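Local atomic coordinates of phosphate-binding protein PstS (Borrelia burgdorferi, PDB entry 4N13), a protein that binds inorganic phosphate with micromolar affinity and serves as the solute-binding component of the PstSACB ABC transporter for phosphate import. Residues 13-18 with 41-46; 63-68 with 226-231; 89-94 with 182-187; 99-104 with 202-207. All coordinates share one frame; numbering follows the deposited sequence.

Contact 1 (13-18 with 41-46); sequences IVSIGG and KVTYDA
Ile16 meets both Val42 and Tyr44 on the buried face of two paired strands, each through a different branch. CG1 lies beside the backbone N (chi1 -50°), which carries Ile16 CD1 over to Val42, 3.5 Å from Val42 CG1. The other branch, Ile16 CG2, comes to the edge of the Tyr44 ring near its plane, 3.5 Å from Tyr44 CD1, and the two side chains cross at about a right angle. Farther back, Val14 faces Val42 more loosely. Beta-branched residues suit this layer, being at ease in a strand while filling the space under helices 23-36 and 237-246; Val42 touches Ile30 of the first and Phe242 of the second. The strands are parallel and joined through helix 23-36, a beta-alpha-beta unit of the periplasmic binding protein fold. Five backbone hydrogen bonds zip them together, from the nearly straight Val14 N to Lys41 O (2.8 Å) to the longer Gly18 N to Asp45 O (3.3 Å). At the far end the Tyr44 ring runs beside Gly17 and Gly18, where the absence of side chains leaves it room; at the phi and psi of Gly18 a CB would run into the preceding carbonyl oxygen. The Tyr44 hydroxyl is hydrogen-bonded to the backbone O of Ser19, a residue that binds phosphate by similarity. On the other face, Ser15 and Thr43 stand side by side, their hydroxyls 3.7 Å apart from OG to OG1 and bridged by a water. That water gives a hydrogen bond to Ile16 O, 2.8 Å away, a carbonyl that also accepts from Asp45 N.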
loop_
_atom_site.group_PDB
_atom_site.type_symbol
_atom_site.label_atom_id
_atom_site.label_comp_id
_atom_site.label_asym_id
_atom_site.label_seq_id
_atom_site.Cartn_x
_atom_site.Cartn_y
_atom_site.Cartn_z
ATOM N N ILE A 13 19.163 14.991 18.146
ATOM C CA ILE A 13 19.074 13.640 17.618
ATOM C C ILE A 13 17.618 13.232 17.464
ATOM O O ILE A 13 16.828 13.359 18.392
ATOM C CB ILE A 13 19.809 12.645 18.535
ATOM C CG1 ILE A 13 21.305 13.007 18.590
ATOM C CG2 ILE A 13 19.616 11.220 18.043
ATOM C CD1 ILE A 13 22.120 12.176 19.541
ATOM N N VAL A 14 17.267 12.749 16.278
ATOM C CA VAL A 14 15.939 12.251 16.007
ATOM C C VAL A 14 16.062 10.829 15.473
ATOM O O VAL A 14 16.394 10.610 14.295
ATOM C CB VAL A 14 15.185 13.151 15.007
ATOM C CG1 VAL A 14 13.813 12.550 14.648
ATOM C CG2 VAL A 14 15.051 14.556 15.569
ATOM N N SER A 15 15.798 9.862 16.346
ATOM C CA SER A 15 15.854 8.451 15.979
ATOM C C SER A 15 14.465 8.008 15.498
ATOM O O SER A 15 13.480 8.176 16.219
ATOM C CB SER A 15 16.314 7.608 17.169
ATOM O OG SER A 15 16.545 6.278 16.762
ATOM N N ILE A 16 14.401 7.457 14.284
ATOM C CA ILE A 16 13.151 7.047 13.665
ATOM C C ILE A 16 13.203 5.536 13.419
ATOM O O ILE A 16 14.249 4.984 13.099
ATOM C CB ILE A 16 12.950 7.795 12.347
ATOM C CG1 ILE A 16 13.148 9.298 12.550
ATOM C CG2 ILE A 16 11.596 7.479 11.723
ATOM C CD1 ILE A 16 12.927 10.131 11.307
ATOM N N GLY A 17 12.066 4.876 13.577
ATOM C CA GLY A 17 11.964 3.455 13.295
ATOM C C GLY A 17 10.675 3.161 12.566
ATOM O O GLY A 17 9.783 3.992 12.526
ATOM N N GLY A 18 10.563 1.978 11.976
ATOM C CA GLY A 18 9.314 1.590 11.371
ATOM C C GLY A 18 9.423 0.668 10.179
ATOM O O GLY A 18 10.337 -0.165 10.081
ATOM N N LYS A 41 20.863 15.193 13.813
ATOM C CA LYS A 41 21.227 13.865 13.366
ATOM C C LYS A 41 19.960 13.043 13.352
ATOM O O LYS A 41 19.344 12.854 14.382
ATOM C CB LYS A 41 22.217 13.239 14.342
ATOM C CG LYS A 41 22.512 11.774 14.075
ATOM C CD LYS A 41 23.124 11.591 12.722
ATOM C CE LYS A 41 23.849 10.277 12.589
ATOM N NZ LYS A 41 24.388 10.166 11.207
ATOM N N VAL A 42 19.566 12.584 12.181
ATOM C CA VAL A 42 18.361 11.765 12.005
ATOM C C VAL A 42 18.798 10.394 11.522
ATOM O O VAL A 42 19.675 10.296 10.664
ATOM C CB VAL A 42 17.398 12.380 10.973
ATOM C CG1 VAL A 42 16.097 11.616 10.951
ATOM C CG2 VAL A 42 17.165 13.851 11.274
ATOM N N THR A 43 18.228 9.342 12.091
ATOM C CA THR A 43 18.523 7.982 11.659
ATOM C C THR A 43 17.217 7.222 11.448
ATOM O O THR A 43 16.178 7.577 12.028
ATOM C CB THR A 43 19.407 7.226 12.689
ATOM O OG1 THR A 43 18.717 7.106 13.934
ATOM C CG2 THR A 43 20.725 7.932 12.944
ATOM N N TYR A 44 17.260 6.188 10.617
ATOM C CA TYR A 44 16.110 5.311 10.379
ATOM C C TYR A 44 16.508 3.862 10.564
ATOM O O TYR A 44 17.446 3.399 9.922
ATOM C CB TYR A 44 15.535 5.523 8.962
ATOM C CG TYR A 44 14.202 4.823 8.785
ATOM C CD1 TYR A 44 13.129 5.156 9.591
ATOM C CD2 TYR A 44 14.018 3.818 7.842
ATOM C CE1 TYR A 44 11.907 4.525 9.478
ATOM C CE2 TYR A 44 12.783 3.176 7.726
ATOM C CZ TYR A 44 11.733 3.540 8.553
ATOM O OH TYR A 44 10.503 2.931 8.476
ATOM N N ASP A 45 15.809 3.163 11.454
ATOM C CA ASP A 45 16.048 1.745 11.694
ATOM C C ASP A 45 14.760 1.017 11.366
ATOM O O ASP A 45 13.755 1.213 12.017
ATOM C CB ASP A 45 16.472 1.473 13.141
ATOM C CG ASP A 45 17.133 0.106 13.304
ATOM O OD1 ASP A 45 16.976 -0.734 12.406
ATOM O OD2 ASP A 45 17.782 -0.155 14.339
ATOM N N ALA A 46 14.788 0.172 10.346
ATOM C CA ALA A 46 13.563 -0.398 9.804
ATOM C C ALA A 46 13.387 -1.878 10.160
ATOM O O ALA A 46 13.808 -2.765 9.411
ATOM C CB ALA A 46 13.538 -0.213 8.305
HETATM O O HOH W 1 16.827 5.139 14.181
#

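Contact 2 (63-68 with 226-231); sequences IAISSR and LIIVTN. With SO4 (sulfate ion), chain D.
Ile228 lies alongside both Ile63 and Ile65 in an antiparallel strand pair, pointing the same way. It touches them with separate branches: its CG2 meets Ile63 CG2 at 3.7 Å, while its CG1 meets Ile65 CD1 at 4.0 Å. Helix 237-246 covers Ile63 and Ile228. On the opposite face the small Ala64 sits beside Val229, CB to CB at 4.1 Å. Ile227 has CG1 between its backbone N and carbonyl carbon (chi1 56°), a torsion that brings CG1 to 3.8 Å from Ser66 CB and puts CD1 3.7 Å from Arg68 O. Four backbone hydrogen bonds tie Ala64 to Val229 and Ser66 to Ile227. At the last residue of the strand, Ser66 OG donates to Arg68 O at 2.8 Å, in the carbonyl plane on a lone pair, and braces the turn that carries Ser67. Ser67 CB rests on Leu226 CD1; in the modelled conformer its OG donates to sulfate O4, though the 2.5 Å length is unusually short and doubtful. Ser19, Ser49 and Thr20, phosphate ligands by similarity, also bind this ion, probably from the crystallisation liquor, consistent with its standing in for phosphate, gripped by neutral hydroxyl and amide donors.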
loop_
_atom_site.group_PDB
_atom_site.type_symbol
_atom_site.label_atom_id
_atom_site.label_comp_id
_atom_site.label_asym_id
_atom_site.label_seq_id
_atom_site.Cartn_x
_atom_site.Cartn_y
_atom_site.Cartn_z
ATOM N N ILE A 63 10.039 9.188 16.376
ATOM C CA ILE A 63 9.061 9.102 15.300
ATOM C C ILE A 63 9.009 7.641 14.894
ATOM O O ILE A 63 10.056 7.001 14.783
ATOM C CB ILE A 63 9.466 9.936 14.050
ATOM C CG1 ILE A 63 9.680 11.413 14.414
ATOM C CG2 ILE A 63 8.454 9.766 12.931
ATOM C CD1 ILE A 63 10.289 12.239 13.294
ATOM N N ALA A 64 7.813 7.129 14.615
ATOM C CA ALA A 64 7.650 5.824 13.975
ATOM C C ALA A 64 6.999 6.017 12.617
ATOM O O ALA A 64 6.148 6.888 12.448
ATOM C CB ALA A 64 6.796 4.899 14.825
ATOM N N ILE A 65 7.403 5.197 11.658
ATOM C CA ILE A 65 6.793 5.207 10.338
ATOM C C ILE A 65 6.038 3.893 10.166
ATOM O O ILE A 65 6.633 2.823 10.290
ATOM C CB ILE A 65 7.829 5.336 9.220
ATOM C CG1 ILE A 65 8.706 6.559 9.448
ATOM C CG2 ILE A 65 7.114 5.385 7.885
ATOM C CD1 ILE A 65 7.953 7.881 9.378
ATOM N N SER A 66 4.726 3.972 9.902
ATOM C CA SER A 66 3.901 2.775 9.823
ATOM C C SER A 66 3.169 2.672 8.499
ATOM O O SER A 66 2.739 3.672 7.935
ATOM C CB SER A 66 2.876 2.779 10.960
ATOM O OG SER A 66 2.068 1.619 10.915
ATOM N N SER A 67 3.060 1.446 8.001
ATOM C CA SER A 67 2.253 1.128 6.830
ATOM C C SER A 67 0.889 0.558 7.202
ATOM O O SER A 67 0.145 0.131 6.333
ATOM C CB SER A 67 2.996 0.142 5.934
ATOM O OG SER A 67 3.325 -1.025 6.664
ATOM N N ARG A 68 0.573 0.538 8.490
ATOM C CA ARG A 68 -0.716 0.051 8.959
ATOM C C ARG A 68 -1.372 1.057 9.871
ATOM O O ARG A 68 -0.691 1.861 10.526
ATOM C CB ARG A 68 -0.561 -1.266 9.709
ATOM C CG ARG A 68 0.144 -1.152 11.054
ATOM C CD ARG A 68 -0.461 -2.112 12.069
ATOM N NE ARG A 68 0.314 -2.205 13.305
ATOM C CZ ARG A 68 0.200 -1.368 14.338
ATOM N NH1 ARG A 68 -0.641 -0.351 14.307
ATOM N NH2 ARG A 68 0.936 -1.549 15.414
ATOM N N LEU A 226 0.864 5.347 4.342
ATOM C CA LEU A 226 2.125 5.413 5.082
ATOM C C LEU A 226 2.079 6.642 5.972
ATOM O O LEU A 226 1.874 7.760 5.485
ATOM C CB LEU A 226 3.315 5.467 4.129
ATOM C CG LEU A 226 3.884 4.098 3.716
ATOM C CD1 LEU A 226 4.680 3.469 4.855
ATOM C CD2 LEU A 226 2.793 3.138 3.306
ATOM N N ILE A 227 2.251 6.424 7.268
ATOM C CA ILE A 227 1.978 7.454 8.270
ATOM C C ILE A 227 3.189 7.700 9.152
ATOM O O ILE A 227 3.971 6.797 9.479
ATOM C CB ILE A 227 0.740 7.119 9.156
ATOM C CG1 ILE A 227 0.880 5.767 9.846
ATOM C CG2 ILE A 227 -0.530 7.192 8.335
ATOM C CD1 ILE A 227 -0.222 5.506 10.852
ATOM N N ILE A 228 3.325 8.967 9.532
ATOM C CA ILE A 228 4.286 9.449 10.504
ATOM C C ILE A 228 3.568 9.463 11.843
ATOM O O ILE A 228 2.526 10.108 11.986
ATOM C CB ILE A 228 4.698 10.894 10.164
ATOM C CG1 ILE A 228 5.396 10.943 8.807
ATOM C CG2 ILE A 228 5.576 11.493 11.260
ATOM C CD1 ILE A 228 5.433 12.327 8.199
ATOM N N VAL A 229 4.131 8.763 12.808
ATOM C CA VAL A 229 3.528 8.582 14.124
ATOM C C VAL A 229 4.423 9.205 15.190
ATOM O O VAL A 229 5.621 8.932 15.248
ATOM C CB VAL A 229 3.291 7.084 14.439
ATOM C CG1 VAL A 229 2.541 6.911 15.759
ATOM C CG2 VAL A 229 2.539 6.401 13.299
ATOM N N THR A 230 3.811 10.025 16.035
ATOM C CA THR A 230 4.488 10.626 17.186
ATOM C C THR A 230 3.647 10.431 18.415
ATOM O O THR A 230 2.507 9.990 18.305
ATOM C CB THR A 230 4.723 12.128 16.974
ATOM O OG1 THR A 230 3.477 12.759 16.679
ATOM C CG2 THR A 230 5.690 12.377 15.840
ATOM N N ASN A 231 4.212 10.722 19.584
ATOM C CA ASN A 231 3.517 10.486 20.836
ATOM C C ASN A 231 3.340 11.770 21.643
ATOM O O ASN A 231 4.031 12.750 21.410
ATOM C CB ASN A 231 4.295 9.423 21.632
ATOM C CG ASN A 231 3.521 8.882 22.789
ATOM O OD1 ASN A 231 2.327 9.154 22.953
ATOM N ND2 ASN A 231 4.193 8.109 23.612
HETATM S S SO4 D . 5.959 -3.365 7.617
HETATM O O1 SO4 D . 7.400 -3.324 7.711
HETATM O O2 SO4 D . 5.613 -4.674 7.022
HETATM O O3 SO4 D . 5.254 -3.148 8.880
HETATM O O4 SO4 D . 5.472 -2.321 6.738
#

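Contact 3 (89-94 with 182-187); sequences LIFITS and HSIGYI
Tyr186 lays its CB over one face of the Phe91 ring, a CH-pi contact with the carbon 3.9 Å from the ring centroid and displaced toward the rim. The two side chains run alongside and point the same way, but their rings are oblique, with planes at 56°. Tyr186 CG sits between its own backbone N and carbonyl carbon (chi1 53°), a torsion that leaves CB over Phe91 and places the ring beside Leu89, whose CD2 comes to 4.1 Å from Tyr186 CD1. On the other face Ile187 reaches two isoleucines: its CG1 lies 3.6 Å from Ile90 CG1, and its CD1 lies 3.9 Å from Ile92 CG2. Four backbone hydrogen bonds between Ile90 and Ile187 and between Ile92 and Gly185 set this antiparallel register. Just past the end of strand 80-93, Ser94 prolongs the ladder: its N donates to Ser183 O, and its OG accepts from Ser183 N at 3.0 Å while also bonding to Glu96. Helices lie against both faces, 104-111 and 138-151 on the aromatic one and 170-179 on the isoleucine one, making this a strand pair at the centre of an alpha/beta lobe. The interior is thus held by dispersion and backbone bonding, with its hydroxyls supplied with partners: Tyr186 OH has Asn132 OD1, and Ser183 OG has Thr180 O.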
loop_
_atom_site.group_PDB
_atom_site.type_symbol
_atom_site.label_atom_id
_atom_site.label_comp_id
_atom_site.label_asym_id
_atom_site.label_seq_id
_atom_site.Cartn_x
_atom_site.Cartn_y
_atom_site.Cartn_z
ATOM N N LEU A 89 -2.498 -0.459 -4.720
ATOM C CA LEU A 89 -2.537 -1.601 -5.641
ATOM C C LEU A 89 -3.762 -1.492 -6.516
ATOM O O LEU A 89 -4.795 -0.941 -6.101
ATOM C CB LEU A 89 -2.553 -2.931 -4.893
ATOM C CG LEU A 89 -1.294 -3.141 -4.059
ATOM C CD1 LEU A 89 -1.511 -2.663 -2.614
ATOM C CD2 LEU A 89 -0.855 -4.574 -4.157
ATOM N N ILE A 90 -3.641 -2.048 -7.715
ATOM C CA ILE A 90 -4.697 -2.001 -8.707
ATOM C C ILE A 90 -4.912 -3.404 -9.261
ATOM O O ILE A 90 -4.027 -4.263 -9.197
ATOM C CB ILE A 90 -4.339 -1.009 -9.838
ATOM C CG1 ILE A 90 -3.167 -1.514 -10.677
ATOM C CG2 ILE A 90 -4.013 0.342 -9.222
ATOM C CD1 ILE A 90 -2.732 -0.566 -11.799
ATOM N N PHE A 91 -6.117 -3.631 -9.744
ATOM C CA PHE A 91 -6.516 -4.915 -10.293
ATOM C C PHE A 91 -6.602 -4.839 -11.811
ATOM O O PHE A 91 -7.228 -3.927 -12.372
ATOM C CB PHE A 91 -7.832 -5.354 -9.665
ATOM C CG PHE A 91 -7.635 -5.877 -8.272
ATOM C CD1 PHE A 91 -7.470 -7.235 -8.062
ATOM C CD2 PHE A 91 -7.497 -5.028 -7.195
ATOM C CE1 PHE A 91 -7.233 -7.747 -6.788
ATOM C CE2 PHE A 91 -7.247 -5.545 -5.909
ATOM C CZ PHE A 91 -7.135 -6.898 -5.734
ATOM N N ILE A 92 -5.956 -5.789 -12.460
ATOM C CA ILE A 92 -5.908 -5.857 -13.908
ATOM C C ILE A 92 -6.542 -7.151 -14.384
ATOM O O ILE A 92 -6.494 -8.186 -13.695
ATOM C CB ILE A 92 -4.475 -5.740 -14.466
ATOM C CG1 ILE A 92 -3.525 -6.748 -13.834
ATOM C CG2 ILE A 92 -3.957 -4.313 -14.236
ATOM C CD1 ILE A 92 -2.214 -6.869 -14.568
ATOM N N THR A 93 -7.164 -7.087 -15.563
ATOM C CA THR A 93 -7.783 -8.262 -16.141
ATOM C C THR A 93 -7.377 -8.419 -17.579
ATOM O O THR A 93 -6.935 -7.479 -18.253
ATOM C CB THR A 93 -9.332 -8.230 -16.069
ATOM O OG1 THR A 93 -9.849 -7.285 -16.997
ATOM C CG2 THR A 93 -9.827 -7.905 -14.678
ATOM N N SER A 94 -7.581 -9.625 -18.085
ATOM C CA SER A 94 -7.461 -9.819 -19.519
ATOM C C SER A 94 -8.550 -9.027 -20.262
ATOM O O SER A 94 -9.584 -8.710 -19.698
ATOM C CB SER A 94 -7.472 -11.295 -19.847
ATOM O OG SER A 94 -8.568 -11.917 -19.262
ATOM N N HIS A 182 -9.515 -14.889 -19.373
ATOM C CA HIS A 182 -10.473 -14.596 -18.314
ATOM C C HIS A 182 -9.828 -14.460 -16.952
ATOM O O HIS A 182 -10.355 -14.952 -15.956
ATOM C CB HIS A 182 -11.557 -15.663 -18.311
ATOM C CG HIS A 182 -12.260 -15.780 -19.628
ATOM N ND1 HIS A 182 -12.187 -16.904 -20.419
ATOM C CD2 HIS A 182 -13.043 -14.899 -20.296
ATOM C CE1 HIS A 182 -12.897 -16.717 -21.517
ATOM N NE2 HIS A 182 -13.429 -15.508 -21.467
ATOM N N SER A 183 -8.708 -13.742 -16.902
ATOM C CA SER A 183 -7.865 -13.687 -15.731
ATOM C C SER A 183 -7.919 -12.335 -15.041
ATOM O O SER A 183 -8.308 -11.324 -15.620
ATOM C CB SER A 183 -6.428 -14.050 -16.101
ATOM O OG SER A 183 -5.896 -13.106 -16.971
ATOM N N ILE A 184 -7.533 -12.356 -13.771
ATOM C CA ILE A 184 -7.473 -11.175 -12.925
ATOM C C ILE A 184 -6.274 -11.330 -11.986
ATOM O O ILE A 184 -6.055 -12.403 -11.411
ATOM C CB ILE A 184 -8.797 -10.940 -12.129
ATOM C CG1 ILE A 184 -8.682 -9.689 -11.250
ATOM C CG2 ILE A 184 -9.206 -12.169 -11.303
ATOM C CD1 ILE A 184 -10.004 -9.276 -10.639
ATOM N N GLY A 185 -5.528 -10.246 -11.812
ATOM C CA GLY A 185 -4.414 -10.181 -10.882
ATOM C C GLY A 185 -4.299 -8.800 -10.272
ATOM O O GLY A 185 -5.067 -7.898 -10.624
ATOM N N TYR A 186 -3.326 -8.621 -9.386
ATOM C CA TYR A 186 -3.094 -7.321 -8.770
ATOM C C TYR A 186 -1.641 -6.930 -8.817
ATOM O O TYR A 186 -0.751 -7.766 -8.707
ATOM C CB TYR A 186 -3.590 -7.261 -7.328
ATOM C CG TYR A 186 -3.096 -8.344 -6.388
ATOM C CD1 TYR A 186 -1.892 -8.203 -5.706
ATOM C CD2 TYR A 186 -3.833 -9.491 -6.171
ATOM C CE1 TYR A 186 -1.447 -9.172 -4.848
ATOM C CE2 TYR A 186 -3.380 -10.472 -5.303
ATOM C CZ TYR A 186 -2.178 -10.302 -4.642
ATOM O OH TYR A 186 -1.702 -11.229 -3.740
ATOM N N ILE A 187 -1.417 -5.638 -9.021
ATOM C CA ILE A 187 -0.088 -5.051 -9.154
ATOM C C ILE A 187 -0.022 -3.707 -8.445
ATOM O O ILE A 187 -1.040 -3.076 -8.209
ATOM C CB ILE A 187 0.326 -4.871 -10.653
ATOM C CG1 ILE A 187 -0.652 -3.939 -11.370
ATOM C CG2 ILE A 187 0.455 -6.212 -11.346
ATOM C CD1 ILE A 187 -0.339 -3.707 -12.851
#

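Contact 4 (99-104 with 202-207); sequences ITNITE and ILSVNS
Two short strands run parallel, Asn101 beside Ser204 and Ile102 beside Val205, with backbone hydrogen bonds from Ser204 N to Thr100 O (3.0 Å), from Ile102 N to Ser204 O and from Asn206 N to Ile102 O. A water donates to both Thr100 O and Ile202 O where the segments diverge. On one face Asn101 holds its CG anti to the backbone N (chi1 -179°), which swings OD1 across to the other segment. That oxygen accepts two bonds, from Ser204 OG at 2.8 Å and from Ser207 N at 2.8 Å, both donors slightly tilted from the carbonyl plane. Asparagine suits this place because one carbonyl oxygen can grip both the strand and the turn after it. This parallel pair adds a short edge strand to the sheet and leads into helix 104-111, whose N-cap is Thr103, its OG1 bonded to Asn106 N. Asn206 serves the same helix start from across the contact: OD1 accepts from Glu104 N at 2.9 Å, and ND2 donates to Glu104 OE1 at 3.0 Å. OE1 is met on its anti side, with carboxylate and amide planes 58° apart. Glu104 CG also packs on Val205 CG1 at 3.7 Å. On the buried face Ile102 CG2 approaches Leu203 CD1 at 4.1 Å, and Ile102 also rests on Leu107 and Ile110 of helix 104-111.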
loop_
_atom_site.group_PDB
_atom_site.type_symbol
_atom_site.label_atom_id
_atom_site.label_comp_id
_atom_site.label_asym_id
_atom_site.label_seq_id
_atom_site.Cartn_x
_atom_site.Cartn_y
_atom_site.Cartn_z
ATOM N N ILE A 99 -16.225 -6.660 -18.090
ATOM C CA ILE A 99 -16.506 -5.979 -16.823
ATOM C C ILE A 99 -15.437 -4.905 -16.611
ATOM O O ILE A 99 -14.250 -5.124 -16.867
ATOM C CB ILE A 99 -16.535 -6.949 -15.623
ATOM C CG1 ILE A 99 -15.130 -7.441 -15.298
ATOM C CG2 ILE A 99 -17.494 -8.114 -15.854
ATOM C CD1 ILE A 99 -14.560 -6.787 -14.074
ATOM N N THR A 100 -15.875 -3.735 -16.175
ATOM C CA THR A 100 -14.984 -2.597 -15.979
ATOM C C THR A 100 -14.878 -2.147 -14.524
ATOM O O THR A 100 -13.949 -1.435 -14.170
ATOM C CB THR A 100 -15.442 -1.389 -16.820
ATOM O OG1 THR A 100 -16.715 -0.933 -16.363
ATOM C CG2 THR A 100 -15.567 -1.775 -18.277
ATOM N N ASN A 101 -15.823 -2.591 -13.707
ATOM C CA ASN A 101 -15.968 -2.164 -12.332
ATOM C C ASN A 101 -16.307 -3.326 -11.422
ATOM O O ASN A 101 -16.969 -4.269 -11.848
ATOM C CB ASN A 101 -17.111 -1.153 -12.230
ATOM C CG ASN A 101 -17.313 -0.643 -10.813
ATOM O OD1 ASN A 101 -16.429 -0.009 -10.233
ATOM N ND2 ASN A 101 -18.470 -0.947 -10.225
ATOM N N ILE A 102 -15.882 -3.241 -10.168
ATOM C CA ILE A 102 -16.215 -4.259 -9.195
ATOM C C ILE A 102 -16.283 -3.600 -7.827
ATOM O O ILE A 102 -15.554 -2.654 -7.544
ATOM C CB ILE A 102 -15.187 -5.418 -9.225
ATOM C CG1 ILE A 102 -15.718 -6.624 -8.454
ATOM C CG2 ILE A 102 -13.822 -4.959 -8.743
ATOM C CD1 ILE A 102 -15.069 -7.885 -8.826
ATOM N N THR A 103 -17.197 -4.064 -6.979
ATOM C CA THR A 103 -17.225 -3.589 -5.602
ATOM C C THR A 103 -16.149 -4.315 -4.793
ATOM O O THR A 103 -15.731 -5.434 -5.144
ATOM C CB THR A 103 -18.578 -3.860 -4.937
ATOM O OG1 THR A 103 -18.829 -5.264 -4.954
ATOM C CG2 THR A 103 -19.704 -3.111 -5.629
ATOM N N GLU A 104 -15.726 -3.707 -3.691
ATOM C CA GLU A 104 -14.775 -4.364 -2.808
ATOM C C GLU A 104 -15.282 -5.710 -2.333
ATOM O O GLU A 104 -14.516 -6.663 -2.241
ATOM C CB GLU A 104 -14.462 -3.486 -1.597
ATOM C CG GLU A 104 -13.383 -2.443 -1.850
ATOM C CD GLU A 104 -13.072 -1.702 -0.594
ATOM O OE1 GLU A 104 -13.893 -0.847 -0.251
ATOM O OE2 GLU A 104 -12.035 -1.976 0.040
ATOM N N ILE A 202 -7.441 -2.064 -16.411
ATOM C CA ILE A 202 -7.436 -1.770 -14.986
ATOM C C ILE A 202 -8.870 -1.544 -14.530
ATOM O O ILE A 202 -9.583 -0.707 -15.083
ATOM C CB ILE A 202 -6.626 -0.496 -14.694
ATOM C CG1 ILE A 202 -5.169 -0.679 -15.134
ATOM C CG2 ILE A 202 -6.704 -0.153 -13.204
ATOM C CD1 ILE A 202 -4.382 0.597 -15.248
ATOM N N LEU A 203 -9.297 -2.271 -13.506
ATOM C CA LEU A 203 -10.644 -2.145 -12.985
ATOM C C LEU A 203 -10.810 -0.906 -12.123
ATOM O O LEU A 203 -9.923 -0.541 -11.346
ATOM C CB LEU A 203 -11.001 -3.358 -12.125
ATOM C CG LEU A 203 -11.130 -4.686 -12.844
ATOM C CD1 LEU A 203 -11.363 -5.807 -11.856
ATOM C CD2 LEU A 203 -12.211 -4.660 -13.921
ATOM N N SER A 204 -11.977 -0.288 -12.202
ATOM C CA SER A 204 -12.400 0.595 -11.117
ATOM C C SER A 204 -12.923 -0.251 -9.966
ATOM O O SER A 204 -13.426 -1.375 -10.167
ATOM C CB SER A 204 -13.455 1.609 -11.591
ATOM O OG SER A 204 -14.636 0.996 -12.071
ATOM N N VAL A 205 -12.762 0.272 -8.756
ATOM C CA VAL A 205 -13.205 -0.400 -7.537
ATOM C C VAL A 205 -14.184 0.539 -6.845
ATOM O O VAL A 205 -13.875 1.709 -6.594
ATOM C CB VAL A 205 -12.009 -0.727 -6.616
ATOM C CG1 VAL A 205 -12.479 -1.385 -5.323
ATOM C CG2 VAL A 205 -11.036 -1.640 -7.330
ATOM N N ASN A 206 -15.393 0.060 -6.591
ATOM C CA ASN A 206 -16.462 0.908 -6.035
ATOM C C ASN A 206 -16.629 2.141 -6.935
ATOM O O ASN A 206 -16.743 3.266 -6.441
ATOM C CB ASN A 206 -16.184 1.367 -4.599
ATOM C CG ASN A 206 -15.887 0.246 -3.658
ATOM O OD1 ASN A 206 -16.334 -0.881 -3.828
ATOM N ND2 ASN A 206 -15.191 0.581 -2.588
ATOM N N SER A 207 -16.619 1.921 -8.251
ATOM C CA SER A 207 -16.823 2.982 -9.233
ATOM C C SER A 207 -15.744 4.045 -9.213
ATOM O O SER A 207 -15.948 5.134 -9.725
ATOM C CB SER A 207 -18.204 3.615 -9.084
ATOM O OG SER A 207 -19.207 2.662 -9.361
HETATM O O HOH W 2 -12.185 -0.567 -15.993
#

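Overall arrangement
The contacts fall into two groups on opposite sides of the chain's centre. Contacts 1 and 2 lie with centres 12 Å apart and join directly, since strands 12-18 and 63-66 are neighbours and Gly17 bonds to Ile63 and Ile65. Contacts 3 and 4 (centres 11 Å apart) meet at Phe91 O and Leu203 N. Between the groups the centres are 30 to 39 Å apart, although strand 80-93 runs beside strand 223-230 and links them. Along the chain contact 1 closes first; contact 2 then spans contacts 3 and 4, whose segments alternate. The chain thus leaves one lobe, builds the other and returns, the two-lobed layout of periplasmic binding proteins, with residues that bind phosphate by similarity in both lobes.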